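Local coordinates for protein aminofutalosine deaminase (Helicobacter pylori, PDB 7LKK) that deaminates aminofutalosine in the menaquinone pathway, as a metal-dependent hydrolase of the amidohydrolase family, at residues K212-L226 with F266-A279. Sequence-based numbering, arbitrary orientation.
Sequences KDSQSLLSTHFLESL and FKDTHTLFVHNQFA. With FE (Fe (III) ion), chain E; MCF ((8R)-3-(5-S-methyl-5-thio-beta-D-ribofuranosyl)-3,6,7,8-tetrahydroimidazo[4,5-d][1,3]diazepin-8-ol), chain J; EDO (1,2-ethanediol), chain H.
The carboxylate of Glu-224 lies stacked on one face of the His-275 ring, the two planes 13° apart, with OE2 toward the rim and CG also over the face, 3.8 Å from the ring centroid. Val-274 CG1 covers the opposite face, and O8 of the coformycin inhibitor sits in plane at the edge, where His-275 NE2 donates a nearly straight 3.2 Å bond to it. The His-221 ring meets that of His-275 rim to rim. Inhibitor C5 lies over the centre of one face of His-221, whose NE2 binds the iron at 2.4 Å; ND1 is held by the carbonyl of His-194. An extended chain, with CG anti to the backbone N (chi1 -172°), carries the Glu-224 carboxylate to the inhibitor, where OE1 accepts from N6 at 2.7 Å.

On the sheet face carrying Thr-220 and Phe-273, the edge of Phe-273 turns toward a face of Phe-222, planes at 84°, while Leu-223 CG lies over the centre of the opposite face. Thr-220 CG2 lies over a face of Phe-273, 4.0 Å from its centroid. Further along, Phe-278 puts one face flat on the peptide between Ser-225 and Leu-226.

Between the two faces, strands 218-222 and 269-275 pair in parallel, neighbours in the TIM-type barrel, from Leu-218 N to His-270 O through Phe-222 N to Val-274 O. Beyond them, Asn-276 ND2 donates to Phe-273 O at 2.9 Å from above the carbonyl plane, whereas OD1, buried at the edge of Phe-222, has no partner.

His-79 and His-81 bind the iron with His-221, and Asp-328 belongs to the same site. Inhibitor O8 is thus gripped by iron and His-275, and N6 by Glu-224, consistent with the strand ends positioning metal-bound oxygen and ring nitrogen for deamination.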
loop_
_atom_site.group_PDB
_atom_site.type_symbol
_atom_site.label_atom_id
_atom_site.label_comp_id
_atom_site.label_asym_id
_atom_site.label_seq_id
_atom_site.Cartn_x
_atom_site.Cartn_y
_atom_site.Cartn_z
ATOM N N LYS A 212 -7.375 30.722 21.462
ATOM C CA LYS A 212 -8.576 31.550 21.409
ATOM C C LYS A 212 -8.223 33.029 21.339
ATOM O O LYS A 212 -8.816 33.779 20.553
ATOM C CB LYS A 212 -9.460 31.271 22.623
ATOM C CG LYS A 212 -10.027 29.868 22.672
ATOM C CD LYS A 212 -10.861 29.657 23.922
ATOM C CE LYS A 212 -11.420 28.249 23.976
ATOM N NZ LYS A 212 -12.287 28.032 25.165
ATOM N N ASP A 213 -7.260 33.469 22.155
ATOM C CA ASP A 213 -6.871 34.875 22.156
ATOM C C ASP A 213 -6.286 35.300 20.816
ATOM O O ASP A 213 -6.429 36.462 20.419
ATOM C CB ASP A 213 -5.874 35.145 23.283
ATOM C CG ASP A 213 -6.489 34.973 24.658
ATOM O OD1 ASP A 213 -7.733 34.924 24.747
ATOM O OD2 ASP A 213 -5.730 34.888 25.650
ATOM N N SER A 214 -5.633 34.383 20.107
ATOM C CA SER A 214 -5.012 34.684 18.826
ATOM C C SER A 214 -5.827 34.174 17.645
ATOM O O SER A 214 -5.368 34.271 16.502
ATOM C CB SER A 214 -3.599 34.102 18.772
ATOM O OG SER A 214 -3.631 32.689 18.865
ATOM N N GLN A 215 -7.023 33.637 17.896
ATOM C CA GLN A 215 -7.900 33.106 16.851
ATOM C C GLN A 215 -7.173 32.067 15.999
ATOM O O GLN A 215 -7.230 32.080 14.766
ATOM C CB GLN A 215 -8.465 34.237 15.986
ATOM C CG GLN A 215 -9.193 35.316 16.778
ATOM C CD GLN A 215 -9.711 36.441 15.900
ATOM O OE1 GLN A 215 -10.913 36.698 15.845
ATOM N NE2 GLN A 215 -8.803 37.121 15.211
ATOM N N SER A 216 -6.484 31.152 16.675
ATOM C CA SER A 216 -5.675 30.130 16.030
ATOM C C SER A 216 -6.408 28.794 15.996
ATOM O O SER A 216 -7.228 28.490 16.867
ATOM C CB SER A 216 -4.336 29.956 16.756
ATOM O OG SER A 216 -3.515 31.102 16.614
ATOM N N LEU A 217 -6.097 27.992 14.981
ATOM C CA LEU A 217 -6.594 26.628 14.934
ATOM C C LEU A 217 -5.865 25.769 15.964
ATOM O O LEU A 217 -4.793 26.123 16.462
ATOM C CB LEU A 217 -6.407 26.027 13.538
ATOM C CG LEU A 217 -7.426 26.287 12.426
ATOM C CD1 LEU A 217 -7.986 27.701 12.455
ATOM C CD2 LEU A 217 -6.798 25.984 11.070
ATOM N N LEU A 218 -6.460 24.622 16.287
ATOM C CA LEU A 218 -5.870 23.683 17.230
ATOM C C LEU A 218 -5.802 22.296 16.607
ATOM O O LEU A 218 -6.580 21.957 15.712
ATOM C CB LEU A 218 -6.661 23.622 18.547
ATOM C CG LEU A 218 -6.457 24.796 19.507
ATOM C CD1 LEU A 218 -7.603 24.883 20.505
ATOM C CD2 LEU A 218 -5.120 24.676 20.225
ATOM N N SER A 219 -4.853 21.501 17.092
ATOM C CA SER A 219 -4.675 20.131 16.637
ATOM C C SER A 219 -4.165 19.311 17.811
ATOM O O SER A 219 -3.515 19.842 18.715
ATOM C CB SER A 219 -3.707 20.045 15.451
ATOM O OG SER A 219 -3.616 18.720 14.955
ATOM N N THR A 220 -4.476 18.019 17.800
ATOM C CA THR A 220 -4.057 17.145 18.887
ATOM C C THR A 220 -4.106 15.697 18.422
ATOM O O THR A 220 -4.914 15.335 17.561
ATOM C CB THR A 220 -4.937 17.342 20.132
ATOM O OG1 THR A 220 -4.431 16.550 21.214
ATOM C CG2 THR A 220 -6.383 16.956 19.847
ATOM N N HIS A 221 -3.211 14.883 18.980
ATOM C CA HIS A 221 -3.261 13.437 18.809
ATOM C C HIS A 221 -4.194 12.855 19.863
ATOM O O HIS A 221 -4.078 13.186 21.047
ATOM C CB HIS A 221 -1.868 12.819 18.935
ATOM C CG HIS A 221 -0.872 13.369 17.963
ATOM N ND1 HIS A 221 0.025 14.360 18.296
ATOM C CD2 HIS A 221 -0.632 13.065 16.665
ATOM C CE1 HIS A 221 0.777 14.642 17.247
ATOM N NE2 HIS A 221 0.399 13.871 16.244
ATOM N N PHE A 222 -5.117 11.993 19.439
ATOM C CA PHE A 222 -6.152 11.497 20.340
ATOM C C PHE A 222 -6.326 9.997 20.169
ATOM O O PHE A 222 -6.618 9.530 19.065
ATOM C CB PHE A 222 -7.481 12.220 20.091
ATOM C CG PHE A 222 -8.526 11.921 21.121
ATOM C CD1 PHE A 222 -8.300 12.211 22.456
ATOM C CD2 PHE A 222 -9.732 11.344 20.757
ATOM C CE1 PHE A 222 -9.256 11.931 23.410
ATOM C CE2 PHE A 222 -10.693 11.064 21.708
ATOM C CZ PHE A 222 -10.456 11.358 23.035
ATOM N N LEU A 223 -6.158 9.260 21.269
ATOM C CA LEU A 223 -6.458 7.827 21.363
ATOM C C LEU A 223 -5.895 7.056 20.169
ATOM O O LEU A 223 -6.605 6.380 19.418
ATOM C CB LEU A 223 -7.966 7.606 21.531
ATOM C CG LEU A 223 -8.538 8.259 22.801
ATOM C CD1 LEU A 223 -9.975 7.835 23.067
ATOM C CD2 LEU A 223 -7.666 7.954 24.010
ATOM N N GLU A 224 -4.579 7.176 20.013
ATOM C CA GLU A 224 -3.833 6.554 18.931
ATOM C C GLU A 224 -3.425 5.116 19.234
ATOM O O GLU A 224 -3.028 4.391 18.316
ATOM C CB GLU A 224 -2.592 7.403 18.632
ATOM C CG GLU A 224 -1.796 7.002 17.410
ATOM C CD GLU A 224 -0.600 7.901 17.194
ATOM O OE1 GLU A 224 -0.369 8.799 18.034
ATOM O OE2 GLU A 224 0.105 7.718 16.184
ATOM N N SER A 225 -3.528 4.678 20.487
ATOM C CA SER A 225 -3.045 3.358 20.857
ATOM C C SER A 225 -3.911 2.786 21.966
ATOM O O SER A 225 -4.630 3.509 22.660
ATOM C CB SER A 225 -1.583 3.401 21.308
ATOM O OG SER A 225 -1.438 4.172 22.490
ATOM N N LEU A 226 -3.831 1.462 22.118
ATOM C CA LEU A 226 -4.444 0.812 23.270
ATOM C C LEU A 226 -3.767 1.245 24.563
ATOM O O LEU A 226 -4.423 1.376 25.602
ATOM C CB LEU A 226 -4.379 -0.707 23.109
ATOM C CG LEU A 226 -4.930 -1.548 24.263
ATOM C CD1 LEU A 226 -6.362 -1.149 24.594
ATOM C CD2 LEU A 226 -4.841 -3.034 23.940
ATOM N N PHE A 266 -11.485 21.207 24.694
ATOM C CA PHE A 266 -11.589 21.800 23.370
ATOM C C PHE A 266 -13.018 22.196 23.017
ATOM O O PHE A 266 -13.317 22.410 21.837
ATOM C CB PHE A 266 -11.031 20.832 22.323
ATOM C CG PHE A 266 -9.603 20.430 22.573
ATOM C CD1 PHE A 266 -8.561 21.141 22.001
ATOM C CD2 PHE A 266 -9.304 19.350 23.386
ATOM C CE1 PHE A 266 -7.247 20.780 22.233
ATOM C CE2 PHE A 266 -7.991 18.984 23.623
ATOM C CZ PHE A 266 -6.962 19.698 23.044
ATOM N N LYS A 267 -13.894 22.300 24.014
ATOM C CA LYS A 267 -15.284 22.673 23.780
ATOM C C LYS A 267 -15.375 24.000 23.036
ATOM O O LYS A 267 -14.707 24.975 23.393
ATOM C CB LYS A 267 -16.030 22.758 25.114
ATOM C CG LYS A 267 -17.454 23.269 25.006
ATOM C CD LYS A 267 -18.262 22.910 26.240
ATOM C CE LYS A 267 -18.858 24.145 26.894
ATOM N NZ LYS A 267 -17.897 24.791 27.833
ATOM N N ASP A 268 -16.209 24.026 21.997
ATOM C CA ASP A 268 -16.448 25.211 21.173
ATOM C C ASP A 268 -15.141 25.775 20.612
ATOM O O ASP A 268 -14.791 26.939 20.811
ATOM C CB ASP A 268 -17.209 26.280 21.964
ATOM C CG ASP A 268 -18.531 25.777 22.510
ATOM O OD1 ASP A 268 -18.754 25.884 23.733
ATOM O OD2 ASP A 268 -19.353 25.277 21.715
ATOM N N THR A 269 -14.422 24.918 19.887
ATOM C CA THR A 269 -13.177 25.295 19.234
ATOM C C THR A 269 -13.157 24.710 17.827
ATOM O O THR A 269 -14.008 23.902 17.453
ATOM C CB THR A 269 -11.944 24.807 20.012
ATOM O OG1 THR A 269 -12.035 23.392 20.215
ATOM C CG2 THR A 269 -11.831 25.508 21.361
ATOM N N HIS A 270 -12.172 25.145 17.043
ATOM C CA HIS A 270 -11.844 24.540 15.751
ATOM C C HIS A 270 -10.590 23.700 15.972
ATOM O O HIS A 270 -9.467 24.202 15.897
ATOM C CB HIS A 270 -11.641 25.618 14.689
ATOM C CG HIS A 270 -11.322 25.086 13.325
ATOM N ND1 HIS A 270 -12.016 25.473 12.198
ATOM C CD2 HIS A 270 -10.374 24.216 12.900
ATOM C CE1 HIS A 270 -11.516 24.858 11.141
ATOM N NE2 HIS A 270 -10.521 24.086 11.540
ATOM N N THR A 271 -10.779 22.408 16.242
ATOM C CA THR A 271 -9.683 21.531 16.644
ATOM C C THR A 271 -9.634 20.294 15.757
ATOM O O THR A 271 -10.653 19.627 15.556
ATOM C CB THR A 271 -9.821 21.109 18.112
ATOM O OG1 THR A 271 -9.784 22.269 18.951
ATOM C CG2 THR A 271 -8.685 20.177 18.510
ATOM N N LEU A 272 -8.446 19.991 15.241
ATOM C CA LEU A 272 -8.201 18.754 14.512
ATOM C C LEU A 272 -7.845 17.646 15.496
ATOM O O LEU A 272 -6.948 17.811 16.329
ATOM C CB LEU A 272 -7.070 18.930 13.496
ATOM C CG LEU A 272 -7.334 19.640 12.165
ATOM C CD1 LEU A 272 -7.672 21.110 12.367
ATOM C CD2 LEU A 272 -6.126 19.496 11.253
ATOM N N PHE A 273 -8.551 16.524 15.400
ATOM C CA PHE A 273 -8.277 15.338 16.203
ATOM C C PHE A 273 -7.682 14.274 15.292
ATOM O O PHE A 273 -8.342 13.827 14.348
ATOM C CB PHE A 273 -9.548 14.822 16.879
ATOM C CG PHE A 273 -9.939 15.596 18.100
ATOM C CD1 PHE A 273 -10.621 16.796 17.985
ATOM C CD2 PHE A 273 -9.626 15.125 19.365
ATOM C CE1 PHE A 273 -10.983 17.511 19.108
ATOM C CE2 PHE A 273 -9.987 15.839 20.492
ATOM C CZ PHE A 273 -10.665 17.032 20.363
ATOM N N VAL A 274 -6.437 13.882 15.567
ATOM C CA VAL A 274 -5.668 12.999 14.696
ATOM C C VAL A 274 -5.694 11.580 15.248
ATOM O O VAL A 274 -5.624 11.375 16.469
ATOM C CB VAL A 274 -4.221 13.508 14.543
ATOM C CG1 VAL A 274 -3.454 12.666 13.534
ATOM C CG2 VAL A 274 -4.217 14.975 14.134
ATOM N N HIS A 275 -5.802 10.603 14.337
ATOM C CA HIS A 275 -5.741 9.161 14.591
ATOM C C HIS A 275 -7.085 8.618 15.074
ATOM O O HIS A 275 -7.904 8.190 14.254
ATOM C CB HIS A 275 -4.611 8.829 15.571
ATOM C CG HIS A 275 -3.264 9.292 15.107
ATOM N ND1 HIS A 275 -2.733 8.925 13.889
ATOM C CD2 HIS A 275 -2.352 10.109 15.684
ATOM C CE1 HIS A 275 -1.546 9.487 13.742
ATOM N NE2 HIS A 275 -1.291 10.210 14.817
ATOM N N ASN A 276 -7.318 8.602 16.388
ATOM C CA ASN A 276 -8.616 8.319 17.006
ATOM C C ASN A 276 -9.082 6.871 16.891
ATOM O O ASN A 276 -10.256 6.597 17.177
ATOM C CB ASN A 276 -9.735 9.209 16.443
ATOM C CG ASN A 276 -9.314 10.654 16.267
ATOM O OD1 ASN A 276 -9.248 11.416 17.231
ATOM N ND2 ASN A 276 -9.048 11.046 15.023
ATOM N N GLN A 277 -8.221 5.926 16.496
ATOM C CA GLN A 277 -8.711 4.571 16.234
ATOM C C GLN A 277 -9.243 3.883 17.484
ATOM O O GLN A 277 -10.048 2.952 17.367
ATOM C CB GLN A 277 -7.621 3.689 15.624
ATOM C CG GLN A 277 -6.775 4.350 14.566
ATOM C CD GLN A 277 -5.514 4.930 15.148
ATOM O OE1 GLN A 277 -5.528 6.022 15.712
ATOM N NE2 GLN A 277 -4.417 4.191 15.043
ATOM N N PHE A 278 -8.808 4.302 18.671
ATOM C CA PHE A 278 -9.263 3.703 19.917
ATOM C C PHE A 278 -10.291 4.564 20.638
ATOM O O PHE A 278 -10.567 4.329 21.820
ATOM C CB PHE A 278 -8.067 3.405 20.823
ATOM C CG PHE A 278 -7.184 2.311 20.297
ATOM C CD1 PHE A 278 -7.368 0.998 20.701
ATOM C CD2 PHE A 278 -6.192 2.588 19.373
ATOM C CE1 PHE A 278 -6.566 -0.013 20.206
ATOM C CE2 PHE A 278 -5.389 1.582 18.873
ATOM C CZ PHE A 278 -5.572 0.279 19.294
ATOM N N ALA A 279 -10.857 5.553 19.956
ATOM C CA ALA A 279 -11.976 6.307 20.495
ATOM C C ALA A 279 -13.264 5.524 20.284
ATOM O O ALA A 279 -13.575 5.115 19.160
ATOM C CB ALA A 279 -12.075 7.680 19.829
HETATM FE FE FE E . 1.468 13.381 14.189
HETATM O O8 MCF J . 1.560 11.680 15.160
HETATM C C8 MCF J . 2.660 10.819 15.016
HETATM C C7 MCF J . 2.583 9.608 15.940
HETATM N N6 MCF J . 1.913 9.943 17.171
HETATM C C5 MCF J . 2.326 11.115 17.910
HETATM N N4 MCF J . 3.381 12.045 17.523
HETATM C C10 MCF J . 4.334 12.112 16.388
HETATM C C9 MCF J . 4.011 11.549 15.168
HETATM N N1 MCF J . 5.029 11.761 14.347
HETATM C C2 MCF J . 5.976 12.448 14.983
HETATM N N3 MCF J . 5.541 12.668 16.227
HETATM C C1S MCF J . 6.346 13.403 17.251
HETATM C C2S MCF J . 5.525 14.408 18.092
HETATM O O2S MCF J . 5.411 15.600 17.440
HETATM O O4S MCF J . 6.809 12.580 18.116
HETATM C C4S MCF J . 7.025 13.435 19.475
HETATM C C3S MCF J . 6.387 14.561 19.339
HETATM O O3S MCF J . 7.380 15.677 19.138
HETATM C C5S MCF J . 6.476 12.651 20.654
HETATM S S5S MCF J . 7.419 13.062 22.151
HETATM C C6S MCF J . 6.445 12.605 23.614
HETATM C C1 EDO H . -10.523 28.149 19.045
HETATM O O1 EDO H . -10.320 27.237 17.960
HETATM C C2 EDO H . -10.334 29.577 18.549
HETATM O O2 EDO H . -8.945 29.808 18.287
HETATM O O HOH W 1 -12.713 25.325 25.047
HETATM O O HOH W 2 -14.631 27.778 23.584
HETATM O O HOH W 3 -1.347 4.044 16.013
#